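Local coordinates for protein putative Nitroreductase (Anabaena variabilis ATCC 29413, PDB 3EO7) that binds flavin mononucleotide and probably acts as an FMN-dependent oxidoreductase of the nitroreductase family, its substrate not established, at residues Val38-Tyr43 / Gln129-Ser134; Arg80-Thr85 / Arg98-Ala103; Leu193-Leu198 / Leu463-Asn468. All blocks are in the same frame, centred on the assembly; numbering follows the deposited sequence. Where two conformers were deposited one is given.

Interaction 1: Val38-Tyr43 / Gln129-Ser134; sequences VPFKEY and QCRTHS. With ACT (acetate ion), chain J.
Arg-131 lies over one face of the Phe-40 ring: its CG sits 3.5 Å from the ring centroid, almost on the normal. Pro-39 CG touches the rim of the other face, and Cys-130 CB meets the ring edge. A bend at chi3 (-64°) carries the guanidinium past the rim, over Phe-40 CB, its plane only 6° from that of the ring and its edge toward Glu-42. There Arg-131 NH1 makes a salt bridge to Glu-42 OE2 (2.9 Å), reaching the oxygen on its syn side but 32° out of the carboxylate plane; the second link, NH2 to OE1, is weak. Arginine suits the place because its methylenes can pack on a ring while its end pairs with an acid. Gln-129 uses both ends of its amide: NE2 gives a nearly straight bond to Lys-41 O (2.8 Å), and OE1 accepts from Arg-131 NH2 on an in-plane lone pair. His-133 and Ser-134, both facing Gln-129, form a G1 beta bulge. The contact lays the loop before strand 47-50 over the turn between strands 124-129 and 134-139; Tyr-43 stacks on Tyr-138 of strand 134-139, and Lys-41 NZ reaches Tyr-112 of strand 109-115 and Glu-229 of strand 229-239.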
loop_
_atom_site.group_PDB
_atom_site.type_symbol
_atom_site.label_atom_id
_atom_site.label_comp_id
_atom_site.label_asym_id
_atom_site.label_seq_id
_atom_site.Cartn_x
_atom_site.Cartn_y
_atom_site.Cartn_z
ATOM N N VAL A 38 -18.449 2.323 10.887
ATOM C CA VAL A 38 -19.027 1.964 9.600
ATOM C C VAL A 38 -17.996 2.549 8.619
ATOM O O VAL A 38 -17.707 3.748 8.641
ATOM C CB VAL A 38 -20.430 2.566 9.390
ATOM C CG1 VAL A 38 -20.913 2.270 7.985
ATOM C CG2 VAL A 38 -21.403 1.966 10.425
ATOM N N PRO A 39 -17.368 1.690 7.811
ATOM C CA PRO A 39 -16.232 2.144 6.998
ATOM C C PRO A 39 -16.626 2.762 5.651
ATOM O O PRO A 39 -16.046 2.450 4.612
ATOM C CB PRO A 39 -15.424 0.846 6.860
ATOM C CG PRO A 39 -16.468 -0.193 6.750
ATOM C CD PRO A 39 -17.630 0.256 7.613
ATOM N N PHE A 40 -17.624 3.631 5.677
ATOM C CA PHE A 40 -18.061 4.337 4.484
ATOM C C PHE A 40 -18.440 5.745 4.937
ATOM O O PHE A 40 -18.910 5.915 6.064
ATOM C CB PHE A 40 -19.320 3.684 3.878
ATOM C CG PHE A 40 -19.234 2.186 3.709
ATOM C CD1 PHE A 40 -18.504 1.621 2.656
ATOM C CD2 PHE A 40 -19.873 1.344 4.601
ATOM C CE1 PHE A 40 -18.450 0.229 2.484
ATOM C CE2 PHE A 40 -19.804 -0.031 4.446
ATOM C CZ PHE A 40 -19.073 -0.579 3.393
ATOM N N LYS A 41 -18.319 6.735 4.053
ATOM C CA LYS A 41 -18.761 8.094 4.358
ATOM C C LYS A 41 -20.152 8.369 3.787
ATOM O O LYS A 41 -20.483 7.933 2.676
ATOM C CB LYS A 41 -17.799 9.157 3.830
ATOM C CG LYS A 41 -16.416 9.120 4.471
ATOM C CD LYS A 41 -15.540 10.309 4.125
ATOM C CE LYS A 41 -16.052 11.655 4.624
ATOM N NZ LYS A 41 -15.016 12.735 4.530
ATOM N N GLU A 42 -20.952 9.123 4.542
ATOM C CA GLU A 42 -22.295 9.533 4.113
ATOM C C GLU A 42 -22.289 10.987 3.700
ATOM O O GLU A 42 -21.637 11.821 4.337
ATOM C CB GLU A 42 -23.293 9.402 5.263
ATOM C CG GLU A 42 -23.314 8.052 5.904
ATOM C CD GLU A 42 -23.899 6.984 5.010
ATOM O OE1 GLU A 42 -24.323 7.304 3.873
ATOM O OE2 GLU A 42 -23.929 5.818 5.465
ATOM N N TYR A 43 -22.980 11.290 2.615
ATOM C CA TYR A 43 -23.142 12.674 2.158
ATOM C C TYR A 43 -24.633 12.987 2.063
ATOM O O TYR A 43 -25.420 12.210 1.526
ATOM C CB TYR A 43 -22.443 12.908 0.847
ATOM C CG TYR A 43 -20.967 12.870 0.994
ATOM C CD1 TYR A 43 -20.284 11.660 0.972
ATOM C CD2 TYR A 43 -20.231 14.037 1.196
ATOM C CE1 TYR A 43 -18.944 11.616 1.122
ATOM C CE2 TYR A 43 -18.873 13.986 1.346
ATOM C CZ TYR A 43 -18.242 12.757 1.331
ATOM O OH TYR A 43 -16.898 12.716 1.471
ATOM N N GLN A 129 -17.994 6.050 -3.487
ATOM C CA GLN A 129 -18.875 5.259 -2.633
ATOM C C GLN A 129 -18.774 3.783 -3.021
ATOM O O GLN A 129 -19.339 3.360 -4.026
ATOM C CB GLN A 129 -20.300 5.748 -2.829
ATOM C CG GLN A 129 -20.544 7.121 -2.279
ATOM C CD GLN A 129 -20.730 7.091 -0.784
ATOM O OE1 GLN A 129 -21.513 6.285 -0.275
ATOM N NE2 GLN A 129 -20.009 7.942 -0.067
ATOM N N CYS A 130 -18.014 3.030 -2.246
ATOM C CA CYS A 130 -17.807 1.597 -2.449
ATOM C C CYS A 130 -19.126 0.838 -2.451
ATOM O O CYS A 130 -19.309 -0.079 -3.241
ATOM C CB CYS A 130 -16.905 1.026 -1.333
ATOM S SG CYS A 130 -15.222 1.674 -1.287
ATOM N N ARG A 131 -20.063 1.245 -1.601
ATOM C CA ARG A 131 -21.321 0.499 -1.450
ATOM C C ARG A 131 -22.194 0.435 -2.684
ATOM O O ARG A 131 -22.885 -0.547 -2.913
ATOM C CB ARG A 131 -22.147 1.060 -0.290
ATOM C CG ARG A 131 -21.605 0.670 1.058
ATOM C CD ARG A 131 -22.350 1.457 2.119
ATOM N NE ARG A 131 -22.043 2.867 1.912
ATOM C CZ ARG A 131 -22.565 3.878 2.588
ATOM N NH1 ARG A 131 -23.419 3.646 3.580
ATOM N NH2 ARG A 131 -22.194 5.122 2.273
ATOM N N THR A 132 -22.180 1.496 -3.471
ATOM C CA THR A 132 -23.032 1.610 -4.625
ATOM C C THR A 132 -22.238 1.745 -5.930
ATOM O O THR A 132 -22.823 1.828 -7.014
ATOM C CB THR A 132 -23.935 2.844 -4.436
ATOM O OG1 THR A 132 -23.117 3.995 -4.195
ATOM C CG2 THR A 132 -24.878 2.595 -3.239
ATOM N N HIS A 133 -20.909 1.754 -5.829
ATOM C CA HIS A 133 -20.055 1.996 -7.002
ATOM C C HIS A 133 -20.537 3.280 -7.712
ATOM O O HIS A 133 -20.951 3.294 -8.894
ATOM C CB HIS A 133 -19.957 0.813 -7.969
ATOM C CG HIS A 133 -18.928 1.020 -9.033
ATOM N ND1 HIS A 133 -17.631 1.396 -8.736
ATOM C CD2 HIS A 133 -18.994 0.924 -10.380
ATOM C CE1 HIS A 133 -16.949 1.525 -9.857
ATOM N NE2 HIS A 133 -17.754 1.260 -10.876
ATOM N N SER A 134 -20.510 4.358 -6.940
ATOM C CA SER A 134 -20.900 5.673 -7.404
ATOM C C SER A 134 -19.931 6.718 -6.884
ATOM O O SER A 134 -19.123 6.434 -6.011
ATOM C CB SER A 134 -22.305 6.023 -6.912
ATOM O OG SER A 134 -22.422 5.966 -5.491
HETATM C C ACT J . -24.718 8.987 0.597
HETATM O O ACT J . -23.531 8.580 0.505
HETATM O OXT ACT J . -25.275 8.809 1.701
HETATM C CH3 ACT J . -25.452 9.665 -0.522
#

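Interaction 2: Arg80-Thr85 / Arg98-Ala103; sequences RSYGLT and RAAPSA. With FMN (flavin mononucleotide), chain B.
Ala-99 is pressed into the end of helix 66-82, its CB 3.3 Å from Arg-80 O and close to Ser-81 O as well. This is the tight part of the contact: alanine's single methyl fits snugly against the carbonyls of the last helical turn. Beside it Ala-99 N donates to Gly-83 O (2.8 Å), and Arg-98 CA also approaches that oxygen in a CH...O contact of 3.2 Å. Gly-83 links the helix to strand 84-90, where Leu-84 and Arg-98 form an antiparallel non-hydrogen-bonded pair.

Around this backbone core the side chains touch more loosely. Arg-98 extends from CG to NE alongside Leu-84, with CG 3.7 Å from Leu-84 CD2, while its CD stands over one face of the Tyr-82 ring, 4.2 Å from the centroid and displaced toward the rim. The Tyr-82 ring and the guanidinium are inclined by 60°, with Tyr-82 CE2 at the guanidinium edge; Arg-98 NH2 is hydrogen-bonded to Pro-39 O. With CG anti to the backbone N (chi1 -153°), the Tyr-82 ring swings back to the other segment and meets Ala-100 CB at its edge; its hydroxyl is bonded to Ala-109 O. Tyr-82 O is buried with no partner in the model. Leu-84 and Thr-85, like Arg-80, are partly exposed, in contrast to the buried alanines, and Thr-85 OG1 is hydrogen-bonded to Arg-335 NH1, a residue that binds FMN.

Past Ala-100 the chain leaves segment 80-85 and turns to the cofactor: Ser-102 N donates to O3' of FMN (3.0 Å), and Ala-103 CB packs on the flavin ring at C7 (3.6 Å). A loop that follows the hairpin of strands 84-90 and 93-98 and lines the ribityl chain and isoalloxazine thus forms one wall of the FMN pocket of this nitroreductase-family protein.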
loop_
_atom_site.group_PDB
_atom_site.type_symbol
_atom_site.label_atom_id
_atom_site.label_comp_id
_atom_site.label_asym_id
_atom_site.label_seq_id
_atom_site.Cartn_x
_atom_site.Cartn_y
_atom_site.Cartn_z
ATOM N N ARG A 80 -11.759 -1.690 -9.786
ATOM C CA ARG A 80 -10.665 -2.627 -9.637
ATOM C C ARG A 80 -9.741 -2.139 -8.521
ATOM O O ARG A 80 -9.006 -2.928 -7.956
ATOM C CB ARG A 80 -9.885 -2.772 -10.942
ATOM C CG ARG A 80 -10.657 -3.400 -12.130
ATOM C CD ARG A 80 -10.619 -4.905 -12.103
ATOM N NE ARG A 80 -11.465 -5.487 -13.156
ATOM C CZ ARG A 80 -12.637 -6.113 -12.971
ATOM N NH1 ARG A 80 -13.173 -6.297 -11.764
ATOM N NH2 ARG A 80 -13.284 -6.597 -14.032
ATOM N N SER A 81 -9.771 -0.839 -8.208
ATOM C CA SER A 81 -8.922 -0.279 -7.152
ATOM C C SER A 81 -9.479 -0.499 -5.734
ATOM O O SER A 81 -8.732 -0.863 -4.830
ATOM C CB SER A 81 -8.701 1.227 -7.332
ATOM O OG SER A 81 -7.912 1.485 -8.475
ATOM N N TYR A 82 -10.763 -0.208 -5.535
ATOM C CA TYR A 82 -11.329 -0.200 -4.178
ATOM C C TYR A 82 -12.785 -0.614 -4.118
ATOM O O TYR A 82 -13.488 -0.318 -3.148
ATOM C CB TYR A 82 -11.131 1.190 -3.590
ATOM C CG TYR A 82 -11.029 1.305 -2.091
ATOM C CD1 TYR A 82 -10.253 0.404 -1.354
ATOM C CD2 TYR A 82 -11.682 2.315 -1.403
ATOM C CE1 TYR A 82 -10.120 0.522 0.040
ATOM C CE2 TYR A 82 -11.560 2.439 -0.029
ATOM C CZ TYR A 82 -10.773 1.530 0.700
ATOM O OH TYR A 82 -10.643 1.659 2.078
ATOM N N GLY A 83 -13.209 -1.380 -5.113
ATOM C CA GLY A 83 -14.576 -1.831 -5.170
ATOM C C GLY A 83 -14.815 -2.959 -4.197
ATOM O O GLY A 83 -13.865 -3.613 -3.737
ATOM N N LEU A 84 -16.090 -3.197 -3.912
ATOM C CA LEU A 84 -16.489 -4.349 -3.081
ATOM C C LEU A 84 -16.414 -5.631 -3.899
ATOM O O LEU A 84 -16.992 -5.678 -4.974
ATOM C CB LEU A 84 -17.879 -4.122 -2.528
ATOM C CG LEU A 84 -18.097 -2.892 -1.687
ATOM C CD1 LEU A 84 -19.539 -3.002 -1.078
ATOM C CD2 LEU A 84 -16.986 -2.688 -0.619
ATOM N N THR A 85 -15.671 -6.646 -3.429
ATOM C CA THR A 85 -15.524 -7.893 -4.198
ATOM C C THR A 85 -15.983 -9.170 -3.477
ATOM O O THR A 85 -15.986 -10.248 -4.082
ATOM C CB THR A 85 -14.086 -8.032 -4.725
ATOM O OG1 THR A 85 -13.195 -8.280 -3.639
ATOM C CG2 THR A 85 -13.687 -6.803 -5.496
ATOM N N ARG A 98 -13.045 -5.968 -0.042
ATOM C CA ARG A 98 -12.738 -5.103 -1.163
ATOM C C ARG A 98 -11.561 -5.537 -1.994
ATOM O O ARG A 98 -10.824 -6.474 -1.664
ATOM C CB ARG A 98 -12.474 -3.673 -0.628
ATOM C CG ARG A 98 -13.499 -3.179 0.394
ATOM C CD ARG A 98 -13.408 -1.687 0.684
ATOM N NE ARG A 98 -14.304 -1.387 1.807
ATOM C CZ ARG A 98 -14.526 -0.190 2.310
ATOM N NH1 ARG A 98 -13.991 0.879 1.768
ATOM N NH2 ARG A 98 -15.328 -0.072 3.362
ATOM N N ALA A 99 -11.374 -4.810 -3.093
ATOM C CA ALA A 99 -10.267 -5.056 -4.013
ATOM C C ALA A 99 -8.922 -4.931 -3.300
ATOM O O ALA A 99 -7.943 -5.579 -3.680
ATOM C CB ALA A 99 -10.328 -4.082 -5.218
ATOM N N ALA A 100 -8.838 -4.024 -2.329
ATOM C CA ALA A 100 -7.641 -3.855 -1.526
ATOM C C ALA A 100 -7.852 -4.554 -0.161
ATOM O O ALA A 100 -8.919 -4.407 0.433
ATOM C CB ALA A 100 -7.354 -2.377 -1.265
ATOM N N PRO A 101 -6.825 -5.301 0.312
ATOM C CA PRO A 101 -6.861 -5.907 1.648
ATOM C C PRO A 101 -6.724 -4.791 2.680
ATOM O O PRO A 101 -6.367 -3.669 2.336
ATOM C CB PRO A 101 -5.642 -6.828 1.667
ATOM C CG PRO A 101 -4.673 -6.150 0.698
ATOM C CD PRO A 101 -5.552 -5.595 -0.392
ATOM N N SER A 102 -7.039 -5.088 3.928
ATOM C CA SER A 102 -6.918 -4.100 5.009
ATOM C C SER A 102 -6.763 -4.826 6.324
ATOM O O SER A 102 -7.510 -5.791 6.592
ATOM C CB SER A 102 -8.171 -3.219 5.099
ATOM O OG SER A 102 -8.241 -2.478 6.315
ATOM N N ALA A 103 -5.791 -4.381 7.117
ATOM C CA ALA A 103 -5.562 -4.965 8.462
ATOM C C ALA A 103 -6.871 -4.904 9.234
ATOM O O ALA A 103 -7.509 -3.851 9.371
ATOM C CB ALA A 103 -4.466 -4.196 9.182
HETATM N N1 FMN B . -4.593 -11.420 7.918
HETATM C C2 FMN B . -4.267 -12.269 8.962
HETATM O O2 FMN B . -4.812 -13.361 9.080
HETATM N N3 FMN B . -3.358 -11.946 9.934
HETATM C C4 FMN B . -2.732 -10.735 9.962
HETATM O O4 FMN B . -1.787 -10.572 10.756
HETATM C C4A FMN B . -3.026 -9.849 8.927
HETATM N N5 FMN B . -2.466 -8.586 8.925
HETATM C C5A FMN B . -2.693 -7.727 7.831
HETATM C C6 FMN B . -2.057 -6.494 7.732
HETATM C C7 FMN B . -2.298 -5.633 6.662
HETATM C C7M FMN B . -1.490 -4.334 6.520
HETATM C C8 FMN B . -3.188 -6.004 5.662
HETATM C C8M FMN B . -3.344 -5.205 4.385
HETATM C C9 FMN B . -3.840 -7.249 5.733
HETATM C C9A FMN B . -3.590 -8.108 6.817
HETATM N N10 FMN B . -4.237 -9.335 6.899
HETATM C C10 FMN B . -3.952 -10.199 7.922
HETATM C "C1'" FMN B . -5.387 -9.688 5.978
HETATM C "C2'" FMN B . -6.683 -8.989 6.336
HETATM O "O2'" FMN B . -7.311 -9.669 7.444
HETATM C "C3'" FMN B . -7.590 -8.956 5.109
HETATM O "O3'" FMN B . -7.023 -8.112 4.102
HETATM C "C4'" FMN B . -9.043 -8.546 5.415
HETATM O "O4'" FMN B . -9.672 -9.499 6.317
HETATM C "C5'" FMN B . -9.839 -8.439 4.128
HETATM O "O5'" FMN B . -9.852 -9.645 3.413
HETATM P P FMN B . -9.312 -9.751 1.930
HETATM O O1P FMN B . -7.819 -9.439 1.955
HETATM O O2P FMN B . -9.591 -11.193 1.522
HETATM O O3P FMN B . -10.050 -8.786 1.048
#

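Interaction 3: Leu193-Leu198 / Leu463-Asn468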
loop_
_atom_site.group_PDB
_atom_site.type_symbol
_atom_site.label_atom_id
_atom_site.label_comp_id
_atom_site.label_asym_id
_atom_site.label_seq_id
_atom_site.Cartn_x
_atom_site.Cartn_y
_atom_site.Cartn_z
ATOM N N LEU A 193 -2.749 1.813 -3.272
ATOM C CA LEU A 193 -1.891 2.431 -4.281
ATOM C C LEU A 193 -1.419 1.431 -5.325
ATOM O O LEU A 193 -1.362 1.778 -6.513
ATOM C CB LEU A 193 -0.670 3.117 -3.661
ATOM C CG LEU A 193 -0.904 4.285 -2.667
ATOM C CD1 LEU A 193 0.465 4.903 -2.296
ATOM C CD2 LEU A 193 -1.866 5.332 -3.246
ATOM N N GLY A 194 -1.059 0.208 -4.889
ATOM C CA GLY A 194 -0.692 -0.872 -5.838
ATOM C C GLY A 194 -1.864 -1.175 -6.777
ATOM O O GLY A 194 -1.683 -1.334 -7.999
ATOM N N ASN A 195 -3.082 -1.231 -6.257
ATOM C CA ASN A 195 -4.234 -1.468 -7.160
ATOM C C ASN A 195 -4.441 -0.308 -8.119
ATOM O O ASN A 195 -4.781 -0.511 -9.285
ATOM C CB ASN A 195 -5.553 -1.664 -6.414
ATOM C CG ASN A 195 -5.693 -3.006 -5.792
ATOM O OD1 ASN A 195 -4.912 -3.948 -6.061
ATOM N ND2 ASN A 195 -6.684 -3.127 -4.930
ATOM N N ILE A 196 -4.295 0.911 -7.624
ATOM C CA ILE A 196 -4.478 2.081 -8.489
ATOM C C ILE A 196 -3.526 2.038 -9.681
ATOM O O ILE A 196 -3.956 2.254 -10.822
ATOM C CB ILE A 196 -4.384 3.382 -7.708
ATOM C CG1 ILE A 196 -5.573 3.505 -6.766
ATOM C CG2 ILE A 196 -4.328 4.661 -8.654
ATOM C CD1 ILE A 196 -5.437 4.681 -5.797
ATOM N N GLU A 197 -2.243 1.762 -9.466
ATOM C CA GLU A 197 -1.352 1.705 -10.622
ATOM C C GLU A 197 -1.713 0.575 -11.593
ATOM O O GLU A 197 -1.643 0.764 -12.812
ATOM C CB GLU A 197 0.132 1.633 -10.271
ATOM C CG GLU A 197 0.516 0.554 -9.385
ATOM C CD GLU A 197 1.670 -0.321 -9.948
ATOM O OE1 GLU A 197 1.776 -0.626 -11.140
ATOM O OE2 GLU A 197 2.399 -0.832 -9.134
ATOM N N LEU A 198 -2.119 -0.585 -11.074
ATOM C CA LEU A 198 -2.470 -1.714 -11.957
ATOM C C LEU A 198 -3.804 -1.492 -12.689
ATOM O O LEU A 198 -3.916 -1.749 -13.890
ATOM C CB LEU A 198 -2.448 -3.030 -11.182
ATOM C CG LEU A 198 -1.031 -3.388 -10.708
ATOM C CD1 LEU A 198 -1.059 -4.586 -9.682
ATOM C CD2 LEU A 198 -0.103 -3.681 -11.950
ATOM N N LEU A 463 4.292 -2.814 -2.654
ATOM C CA LEU A 463 5.001 -4.070 -2.977
ATOM C C LEU A 463 4.128 -5.262 -2.577
ATOM O O LEU A 463 3.982 -6.214 -3.344
ATOM C CB LEU A 463 6.359 -4.119 -2.264
ATOM C CG LEU A 463 7.424 -3.125 -2.720
ATOM C CD1 LEU A 463 8.653 -3.240 -1.778
ATOM C CD2 LEU A 463 7.824 -3.364 -4.212
ATOM N N GLY A 464 3.586 -5.220 -1.368
ATOM C CA GLY A 464 2.720 -6.280 -0.879
ATOM C C GLY A 464 1.572 -6.587 -1.829
ATOM O O GLY A 464 1.258 -7.735 -2.095
ATOM N N GLN A 465 0.958 -5.556 -2.403
ATOM C CA GLN A 465 -0.198 -5.831 -3.248
ATOM C C GLN A 465 0.230 -6.552 -4.522
ATOM O O GLN A 465 -0.484 -7.413 -5.015
ATOM C CB GLN A 465 -0.982 -4.567 -3.561
ATOM C CG GLN A 465 -2.283 -4.824 -4.299
ATOM C CD GLN A 465 -3.339 -5.603 -3.500
ATOM O OE1 GLN A 465 -3.138 -5.951 -2.349
ATOM N NE2 GLN A 465 -4.495 -5.867 -4.133
ATOM N N ARG A 466 1.398 -6.174 -5.060
ATOM C CA ARG A 466 1.893 -6.842 -6.249
ATOM C C ARG A 466 2.161 -8.308 -5.922
ATOM O O ARG A 466 1.843 -9.182 -6.707
ATOM C CB ARG A 466 3.138 -6.148 -6.787
ATOM C CG ARG A 466 2.875 -4.726 -7.312
ATOM C CD ARG A 466 4.128 -4.102 -7.922
ATOM N NE ARG A 466 4.519 -4.699 -9.208
ATOM C CZ ARG A 466 4.240 -4.180 -10.406
ATOM N NH1 ARG A 466 3.557 -3.065 -10.490
ATOM N NH2 ARG A 466 4.637 -4.769 -11.523
ATOM N N LEU A 467 2.727 -8.573 -4.749
ATOM C CA LEU A 467 2.990 -9.949 -4.323
ATOM C C LEU A 467 1.684 -10.729 -4.135
ATOM O O LEU A 467 1.603 -11.891 -4.514
ATOM C CB LEU A 467 3.787 -9.985 -2.979
ATOM C CG LEU A 467 5.265 -9.632 -2.967
ATOM C CD1 LEU A 467 5.775 -9.357 -1.534
ATOM C CD2 LEU A 467 6.051 -10.806 -3.618
ATOM N N ASN A 468 0.678 -10.110 -3.508
ATOM C CA ASN A 468 -0.611 -10.749 -3.288
ATOM C C ASN A 468 -1.281 -11.136 -4.631
ATOM O O ASN A 468 -1.748 -12.248 -4.796
ATOM C CB ASN A 468 -1.580 -9.878 -2.455
ATOM C CG ASN A 468 -1.357 -9.999 -0.946
ATOM O OD1 ASN A 468 -2.231 -10.505 -0.231
ATOM N ND2 ASN A 468 -0.204 -9.545 -0.458
#
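Asn-195 and Gln-465 join their amides across two buried helices, Gln-465 NE2 donating to Asn-195 OD1 at 2.8 Å. The bond is bent, 139° at the hydrogen, and the donor is tilted from the carbonyl plane. Each amide has work for its other end. Asn-195 ND2 donates to the main-chain oxygens of Ser-81 and Ala-99, and Gln-465 OE1 is bonded to His-191 ND1. An amide suits such a site because one group can give and accept at once. Gln-465 CG is anti to its own N (chi1 -173°) and the chain then bends at chi2, which carries the amide over to Asn-195.

Farther along, Arg-466 NH1 makes a salt bridge to Glu-197 OE2 (2.9 Å) on the syn lone pair, with the oxygen lying in the guanidinium plane. Glu-197 OE1 is also near Arg-466 NH1, at 3.1 Å. The strongest partner of Glu-197 is His-462 NE2, which shares OE2, so one carboxylate oxygen takes two donors. Arg-466 NH2 is satisfied by Phe-356 O, and the ring of Phe-356 adds a cation-pi contact. Two opposite charges buried together probably offset each other where water is scarce. Leu-198 CD2, 4.0 Å from Arg-466 NH1, packs beside this pair. Within segment 463-468, Gly-464 O accepts from both the N and ND2 of Asn-468.

With no side chain, Gly-194 lets its CA come 4.3 Å from Gln-465 CB. The axes of the two segments approach to 8.5 Å, 65° apart. Helix 181-202 thus rests on helix 452-473, one from each of the two nitroreductase-family regions, with helix 347-358 beside the pair and strand 433-439 against Leu-463 and Leu-467.

Overall arrangement
Interactions 2 and 3 are buried near the middle of the chain, their centres 11 Å apart, whereas interaction 1 is only partly buried, its centre about 20 Å from the chain centre. Interaction 1 joins two loops through an arginine packed on a ring and paired with a glutamate; interaction 2, nested along the chain inside the loop closed by interaction 1, relies on backbone contacts and small residues; interaction 3 packs helix on helix with buried amides and a salt bridge. Arg-98 connects the first two, its NH2 2.9 Å from Pro-39 O, while Pro-101 CD packs on Gln-465 OE1 between the last two. Interactions 1 and 3 do not touch; interaction 2, through both its segments, meets each of them.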